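Trichothecene 15-O-acetyltransferase TRI3 (Fusarium sporotrichioides, PDB 3FOT) transfers an acetyl group to the 15-hydroxyl of trichothecene precursors such as 15-deacetylcalonectrin in the biosynthesis of T-2 toxin. Local coordinates at residues T298-G301 with P302-I306; H308-Q311 with A312-L316; R195-V198 with G199-R203. One frame throughout, in Å; residues are numbered along the deposited sequence.

Contact 1: residues T298-G301 with P302-I306; sequences TRLG and PGFTI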
loop_
_atom_site.group_PDB
_atom_site.type_symbol
_atom_site.label_atom_id
_atom_site.label_comp_id
_atom_site.label_asym_id
_atom_site.label_seq_id
_atom_site.Cartn_x
_atom_site.Cartn_y
_atom_site.Cartn_z
ATOM N N THR A 298 -14.777 19.632 14.048
ATOM C CA THR A 298 -15.376 20.876 14.536
ATOM C C THR A 298 -15.559 21.860 13.390
ATOM O O THR A 298 -16.637 22.438 13.228
ATOM C CB THR A 298 -14.503 21.489 15.636
ATOM O OG1 THR A 298 -14.494 20.614 16.784
ATOM C CG2 THR A 298 -14.977 22.890 16.040
ATOM N N ARG A 299 -14.507 22.053 12.596
ATOM C CA ARG A 299 -14.548 23.091 11.564
ATOM C C ARG A 299 -15.384 22.630 10.388
ATOM O O ARG A 299 -16.094 23.440 9.779
ATOM C CB ARG A 299 -13.154 23.502 11.087
ATOM C CG ARG A 299 -12.257 24.136 12.130
ATOM C CD ARG A 299 -11.003 24.690 11.448
ATOM N NE ARG A 299 -9.968 25.179 12.351
ATOM C CZ ARG A 299 -10.026 26.316 13.040
ATOM N NH1 ARG A 299 -11.105 27.105 12.971
ATOM N NH2 ARG A 299 -9.014 26.648 13.829
ATOM N N LEU A 300 -15.342 21.337 10.098
ATOM C CA LEU A 300 -15.871 20.833 8.831
ATOM C C LEU A 300 -17.006 19.843 8.998
ATOM O O LEU A 300 -17.937 19.819 8.190
ATOM C CB LEU A 300 -14.754 20.231 7.981
ATOM C CG LEU A 300 -13.700 21.204 7.437
ATOM C CD1 LEU A 300 -12.550 20.445 6.806
ATOM C CD2 LEU A 300 -14.319 22.159 6.422
ATOM N N GLY A 301 -16.913 19.014 10.032
ATOM C CA GLY A 301 -18.024 18.145 10.410
ATOM C C GLY A 301 -17.995 16.756 9.811
ATOM O O GLY A 301 -16.973 16.319 9.270
ATOM N N PRO A 302 -19.139 16.054 9.887
ATOM C CA PRO A 302 -19.265 14.676 9.406
ATOM C C PRO A 302 -18.925 14.538 7.925
ATOM O O PRO A 302 -19.262 15.409 7.108
ATOM C CB PRO A 302 -20.752 14.353 9.651
ATOM C CG PRO A 302 -21.174 15.302 10.717
ATOM C CD PRO A 302 -20.413 16.563 10.430
ATOM N N GLY A 303 -18.261 13.444 7.582
ATOM C CA GLY A 303 -17.904 13.182 6.201
ATOM C C GLY A 303 -16.556 13.784 5.832
ATOM O O GLY A 303 -15.991 13.429 4.800
ATOM N N PHE A 304 -16.044 14.689 6.661
ATOM C CA PHE A 304 -14.679 15.213 6.464
ATOM C C PHE A 304 -13.634 14.499 7.320
ATOM O O PHE A 304 -13.910 14.087 8.458
ATOM C CB PHE A 304 -14.629 16.698 6.739
ATOM C CG PHE A 304 -15.280 17.526 5.681
ATOM C CD1 PHE A 304 -14.582 17.877 4.531
ATOM C CD2 PHE A 304 -16.591 17.942 5.829
ATOM C CE1 PHE A 304 -15.181 18.659 3.543
ATOM C CE2 PHE A 304 -17.198 18.718 4.860
ATOM C CZ PHE A 304 -16.488 19.075 3.714
ATOM N N THR A 305 -12.424 14.354 6.776
ATOM C CA THR A 305 -11.411 13.585 7.470
ATOM C C THR A 305 -10.060 14.272 7.387
ATOM O O THR A 305 -9.833 15.181 6.575
ATOM C CB THR A 305 -11.213 12.202 6.827
ATOM O OG1 THR A 305 -10.655 12.400 5.523
ATOM C CG2 THR A 305 -12.548 11.404 6.724
ATOM N N ILE A 306 -9.152 13.793 8.219
ATOM C CA ILE A 306 -7.767 14.217 8.142
ATOM C C ILE A 306 -7.152 13.918 6.768
ATOM O O ILE A 306 -6.239 14.615 6.344
ATOM C CB ILE A 306 -6.954 13.593 9.308
ATOM C CG1 ILE A 306 -5.554 14.188 9.409
ATOM C CG2 ILE A 306 -6.937 12.061 9.247
ATOM C CD1 ILE A 306 -4.854 13.894 10.762
HETATM O O HOH W 1 -14.664 14.791 11.064
#
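L300 lays its CB over one face of the F304 ring. CB stands 4.0 Å from the ring centroid, a CH-pi contact 29° off the ring normal, with F304 CG and CD2 both 3.6 Å from L300 CB. L300 CD1 follows more loosely, 4.0 Å from F304 CD1. The leucine runs roughly perpendicular to the phenylalanine side chain. In F304, CG sits anti to the carbonyl carbon (chi1 -73°), which turns the ring back over L300. G301 O lies in the ring plane, at its edge.

The same oxygen also accepts the backbone bond from F304 N, 3.2 Å long, with an N-H...O angle of 154°. Water 1 gives G301 O a second, longer bond at 3.3 Å and donates to F304 O at 2.8 Å. It therefore ties the first and last residues of the turn together.

Glycine fits both G301 and G303, because each has positive phi and a CB there would be jammed against the preceding carbonyl O. Further out, K394 of helix 379-401 bonds to G303 O and makes a cation-pi contact with F304. L300 packs on C390 and R391 of the same helix. G301 through F304 form a type II beta turn. It follows helix 286-299 and leads to T305, the N-cap of helix 306-321, linking two consecutive helices at the protein surface.

Contact 2: residues H308-Q311 with A312-L316; sequences HLTQ and AAIVL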
loop_
_atom_site.group_PDB
_atom_site.type_symbol
_atom_site.label_atom_id
_atom_site.label_comp_id
_atom_site.label_asym_id
_atom_site.label_seq_id
_atom_site.Cartn_x
_atom_site.Cartn_y
_atom_site.Cartn_z
ATOM N N HIS A 308 -8.746 14.345 3.857
ATOM C CA HIS A 308 -9.136 15.541 3.093
ATOM C C HIS A 308 -8.198 16.688 3.428
ATOM O O HIS A 308 -7.695 17.375 2.543
ATOM C CB HIS A 308 -10.568 15.973 3.415
ATOM C CG HIS A 308 -11.605 14.977 3.008
ATOM N ND1 HIS A 308 -12.645 14.615 3.833
ATOM C CD2 HIS A 308 -11.774 14.280 1.860
ATOM C CE1 HIS A 308 -13.417 13.742 3.212
ATOM N NE2 HIS A 308 -12.909 13.516 2.013
ATOM N N LEU A 309 -7.975 16.892 4.721
ATOM C CA LEU A 309 -7.131 17.997 5.179
ATOM C C LEU A 309 -5.710 17.847 4.655
ATOM O O LEU A 309 -5.079 18.828 4.267
ATOM C CB LEU A 309 -7.117 18.073 6.704
ATOM C CG LEU A 309 -6.267 19.265 7.175
ATOM C CD1 LEU A 309 -6.950 20.598 6.794
ATOM C CD2 LEU A 309 -5.976 19.217 8.669
ATOM N N THR A 310 -5.198 16.616 4.669
ATOM C CA THR A 310 -3.861 16.383 4.140
ATOM C C THR A 310 -3.792 16.744 2.649
ATOM O O THR A 310 -2.848 17.381 2.196
ATOM C CB THR A 310 -3.376 14.931 4.387
ATOM O OG1 THR A 310 -3.461 14.658 5.789
ATOM C CG2 THR A 310 -1.940 14.758 3.954
ATOM N N GLN A 311 -4.782 16.307 1.889
ATOM C CA GLN A 311 -4.815 16.645 0.469
ATOM C C GLN A 311 -4.872 18.175 0.250
ATOM O O GLN A 311 -4.239 18.707 -0.677
ATOM C CB GLN A 311 -5.982 15.918 -0.219
ATOM C CG GLN A 311 -6.177 16.293 -1.693
ATOM C CD GLN A 311 -5.073 15.794 -2.604
ATOM O OE1 GLN A 311 -5.235 14.752 -3.266
ATOM N NE2 GLN A 311 -3.956 16.538 -2.669
ATOM N N ALA A 312 -5.642 18.865 1.095
ATOM C CA ALA A 312 -5.707 20.320 1.083
ATOM C C ALA A 312 -4.318 20.952 1.336
ATOM O O ALA A 312 -3.887 21.873 0.621
ATOM C CB ALA A 312 -6.719 20.788 2.129
ATOM N N ALA A 313 -3.622 20.443 2.353
ATOM C CA ALA A 313 -2.331 20.975 2.759
ATOM C C ALA A 313 -1.265 20.736 1.670
ATOM O O ALA A 313 -0.388 21.589 1.418
ATOM C CB ALA A 313 -1.919 20.346 4.098
ATOM N N ILE A 314 -1.380 19.586 1.007
ATOM C CA ILE A 314 -0.535 19.263 -0.145
ATOM C C ILE A 314 -0.642 20.338 -1.226
ATOM O O ILE A 314 0.372 20.811 -1.763
ATOM C CB ILE A 314 -0.871 17.850 -0.686
ATOM C CG1 ILE A 314 -0.292 16.823 0.306
ATOM C CG2 ILE A 314 -0.351 17.646 -2.120
ATOM C CD1 ILE A 314 -0.825 15.380 0.113
ATOM N N VAL A 315 -1.885 20.706 -1.529
ATOM C CA VAL A 315 -2.183 21.735 -2.539
ATOM C C VAL A 315 -1.698 23.110 -2.105
ATOM O O VAL A 315 -0.988 23.784 -2.867
ATOM C CB VAL A 315 -3.669 21.691 -2.940
ATOM C CG1 VAL A 315 -4.045 22.885 -3.819
ATOM C CG2 VAL A 315 -3.908 20.400 -3.723
ATOM N N LEU A 316 -1.988 23.501 -0.862
ATOM C CA LEU A 316 -1.483 24.802 -0.365
ATOM C C LEU A 316 0.044 24.855 -0.355
ATOM O O LEU A 316 0.640 25.887 -0.703
ATOM C CB LEU A 316 -2.037 25.139 1.036
ATOM C CG LEU A 316 -3.344 25.979 1.063
ATOM C CD1 LEU A 316 -4.470 25.345 0.278
ATOM C CD2 LEU A 316 -3.809 26.228 2.495
#
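I314 and Q311 meet through the amide end of the glutamine. Q311 NE2 is 3.8 Å from I314 CG2 and 4.0 Å from V315 CG2, so the amide nitrogen rests against two methyl groups. The bend at chi2 (69°) turns the amide along the helix toward them. T310 CG2 touches I314 CD1 at 4.0 Å.

The backbone carbonyls of H308, L309, T310 and Q311 each accept an i+4 amide. A312 N reaches H308 O at 2.9 Å. The bond from V315 N to Q311 O is longer, 3.2 Å. This is regular alpha-helical bonding inside helix 306-321, whose residues here are mostly buried, with helices 379-401 and 500-516 packed against it.

T310 and H308 turn their polar atoms back toward the start of the helix. T310 OG1 bonds to I306 O, one turn earlier. H308 ND1 accepts the N-H of T305, the N-cap residue, as in a capping box. I314 CG1 comes within 3.2 Å of T310 O, so the carbonyl that takes I314 N is also flanked by that residue's side chain. I314 O has a weak hydrogen bond with Y506 OH of helix 500-516. F436 of strand 435-441 lies against T310, Q311 and I314.

Contact 3: residues R195-V198 with G199-R203; sequences RKFV and GDLFR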
loop_
_atom_site.group_PDB
_atom_site.type_symbol
_atom_site.label_atom_id
_atom_site.label_comp_id
_atom_site.label_asym_id
_atom_site.label_seq_id
_atom_site.Cartn_x
_atom_site.Cartn_y
_atom_site.Cartn_z
ATOM N N ARG A 195 -1.455 -5.365 4.428
ATOM C CA ARG A 195 -1.533 -5.117 5.883
ATOM C C ARG A 195 -2.430 -6.118 6.612
ATOM O O ARG A 195 -2.104 -6.532 7.733
ATOM C CB ARG A 195 -1.984 -3.691 6.170
ATOM C CG ARG A 195 -0.881 -2.718 5.792
ATOM C CD ARG A 195 -1.325 -1.296 5.986
ATOM N NE ARG A 195 -2.227 -0.866 4.929
ATOM C CZ ARG A 195 -3.011 0.198 5.015
ATOM N NH1 ARG A 195 -3.026 0.921 6.136
ATOM N NH2 ARG A 195 -3.820 0.510 4.001
ATOM N N LYS A 196 -3.553 -6.499 6.003
ATOM C CA LYS A 196 -4.417 -7.527 6.601
ATOM C C LYS A 196 -3.592 -8.810 6.799
ATOM O O LYS A 196 -3.680 -9.477 7.815
ATOM C CB LYS A 196 -5.628 -7.832 5.712
ATOM C CG LYS A 196 -6.726 -6.738 5.799
ATOM C CD LYS A 196 -7.831 -6.900 4.737
ATOM C CE LYS A 196 -8.686 -8.158 4.950
ATOM N NZ LYS A 196 -9.525 -8.138 6.202
ATOM N N PHE A 197 -2.772 -9.136 5.816
ATOM C CA PHE A 197 -1.981 -10.359 5.899
ATOM C C PHE A 197 -0.904 -10.275 7.003
ATOM O O PHE A 197 -0.672 -11.254 7.719
ATOM C CB PHE A 197 -1.357 -10.682 4.533
ATOM C CG PHE A 197 -0.731 -12.043 4.488
ATOM C CD1 PHE A 197 -1.506 -13.176 4.224
ATOM C CD2 PHE A 197 0.636 -12.188 4.722
ATOM C CE1 PHE A 197 -0.920 -14.460 4.201
ATOM C CE2 PHE A 197 1.237 -13.433 4.666
ATOM C CZ PHE A 197 0.462 -14.581 4.401
ATOM N N VAL A 198 -0.282 -9.113 7.167
ATOM C CA VAL A 198 0.649 -8.883 8.301
ATOM C C VAL A 198 -0.122 -9.137 9.625
ATOM O O VAL A 198 0.363 -9.840 10.520
ATOM C CB VAL A 198 1.228 -7.464 8.259
ATOM C CG1 VAL A 198 1.986 -7.129 9.545
ATOM C CG2 VAL A 198 2.168 -7.326 7.032
ATOM N N GLY A 199 -1.326 -8.578 9.716
ATOM C CA GLY A 199 -2.179 -8.780 10.908
ATOM C C GLY A 199 -2.429 -10.256 11.176
ATOM O O GLY A 199 -2.388 -10.729 12.342
ATOM N N ASP A 200 -2.723 -10.982 10.105
ATOM C CA ASP A 200 -2.967 -12.436 10.191
ATOM C C ASP A 200 -1.747 -13.167 10.732
ATOM O O ASP A 200 -1.871 -14.027 11.588
ATOM C CB ASP A 200 -3.332 -13.003 8.809
ATOM C CG ASP A 200 -4.682 -12.492 8.299
ATOM O OD1 ASP A 200 -5.543 -12.105 9.116
ATOM O OD2 ASP A 200 -4.872 -12.452 7.075
ATOM N N LEU A 201 -0.557 -12.846 10.204
ATOM C CA LEU A 201 0.685 -13.437 10.714
ATOM C C LEU A 201 0.877 -13.149 12.198
ATOM O O LEU A 201 1.289 -14.034 12.951
ATOM C CB LEU A 201 1.903 -12.921 9.924
ATOM C CG LEU A 201 2.001 -13.424 8.475
ATOM C CD1 LEU A 201 3.161 -12.703 7.774
ATOM C CD2 LEU A 201 2.206 -14.970 8.448
ATOM N N PHE A 202 0.592 -11.921 12.624
ATOM C CA PHE A 202 0.744 -11.566 14.053
ATOM C C PHE A 202 -0.244 -12.326 14.937
ATOM O O PHE A 202 0.100 -12.705 16.073
ATOM C CB PHE A 202 0.644 -10.042 14.284
ATOM C CG PHE A 202 1.841 -9.261 13.793
ATOM C CD1 PHE A 202 2.977 -9.898 13.250
ATOM C CD2 PHE A 202 1.854 -7.868 13.911
ATOM C CE1 PHE A 202 4.099 -9.148 12.820
ATOM C CE2 PHE A 202 2.970 -7.120 13.469
ATOM C CZ PHE A 202 4.087 -7.764 12.943
ATOM N N ARG A 203 -1.443 -12.579 14.423
ATOM C CA ARG A 203 -2.390 -13.457 15.118
ATOM C C ARG A 203 -1.872 -14.907 15.158
ATOM O O ARG A 203 -1.739 -15.506 16.223
ATOM C CB ARG A 203 -3.747 -13.409 14.428
ATOM C CG ARG A 203 -4.650 -14.602 14.777
ATOM C CD ARG A 203 -6.004 -14.401 14.106
ATOM N NE ARG A 203 -5.983 -14.153 12.649
ATOM C CZ ARG A 203 -6.062 -15.093 11.706
ATOM N NH1 ARG A 203 -6.077 -14.738 10.424
ATOM N NH2 ARG A 203 -6.151 -16.396 12.029
#
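The V198 and F202 side chains run alongside each other. V198 CG1 sits over one face of the F202 ring, 4.2 Å from its centroid and 17° off the normal, a CH-pi contact offset toward the rim. One position back, L201 CD1 meets F197 CE2 at 3.7 Å, obliquely to the ring. F197 CG is anti to its own N (chi1 -170°), and this carries the ring forward along the helix to the leucine. These four side chains make the tight part. F182 of strand 177-184 packs on V198 and L201, and A85 of helix 71-88 on F197 and L201.

The polar side opens to solvent at R203 and partly at K196, while D200 stays buried. D200 OD1 takes R203 NH1 at 3.0 Å in a salt bridge. The donor stands above the carboxylate plane, whereas OD1 lies in the guanidinium plane. D200 OD2 bonds to Y354 OH, and R203 NH1 has a second carboxylate in E88. K196 NZ bonds to S351 O.

Backbone i+4 bonds run beneath both sides. Across 195-203 the helix sets an apolar side against the mixed sheet and helix 71-88 of this BAHD-superfamily enzyme, and a charged side outward at R203.

Overall arrangement
Contact 3 comes first along the chain, within helix 191-205. Contacts 1 and 2 follow in series and adjoin. Contact 1 joins helix 286-299 to helix 306-321, and contact 2 is the body of that second helix. Their centres are about 13 Å apart, and G303 O is 3.0 Å from H308 CE1 in packing contact. Both also pack against helix 379-401. Contact 3 stands apart, its centre about 30 Å from contact 1 and about 31 Å from contact 2. Contacts 2 and 3 lie on opposite sides of the chain's centre, in helices that pack on different sheets: contact 3 on the six-stranded mixed sheet, contact 2 on the mixed four-stranded sheet that includes strand 435-441. All lie away from H414, which binds 15-deacetylcalonectrin.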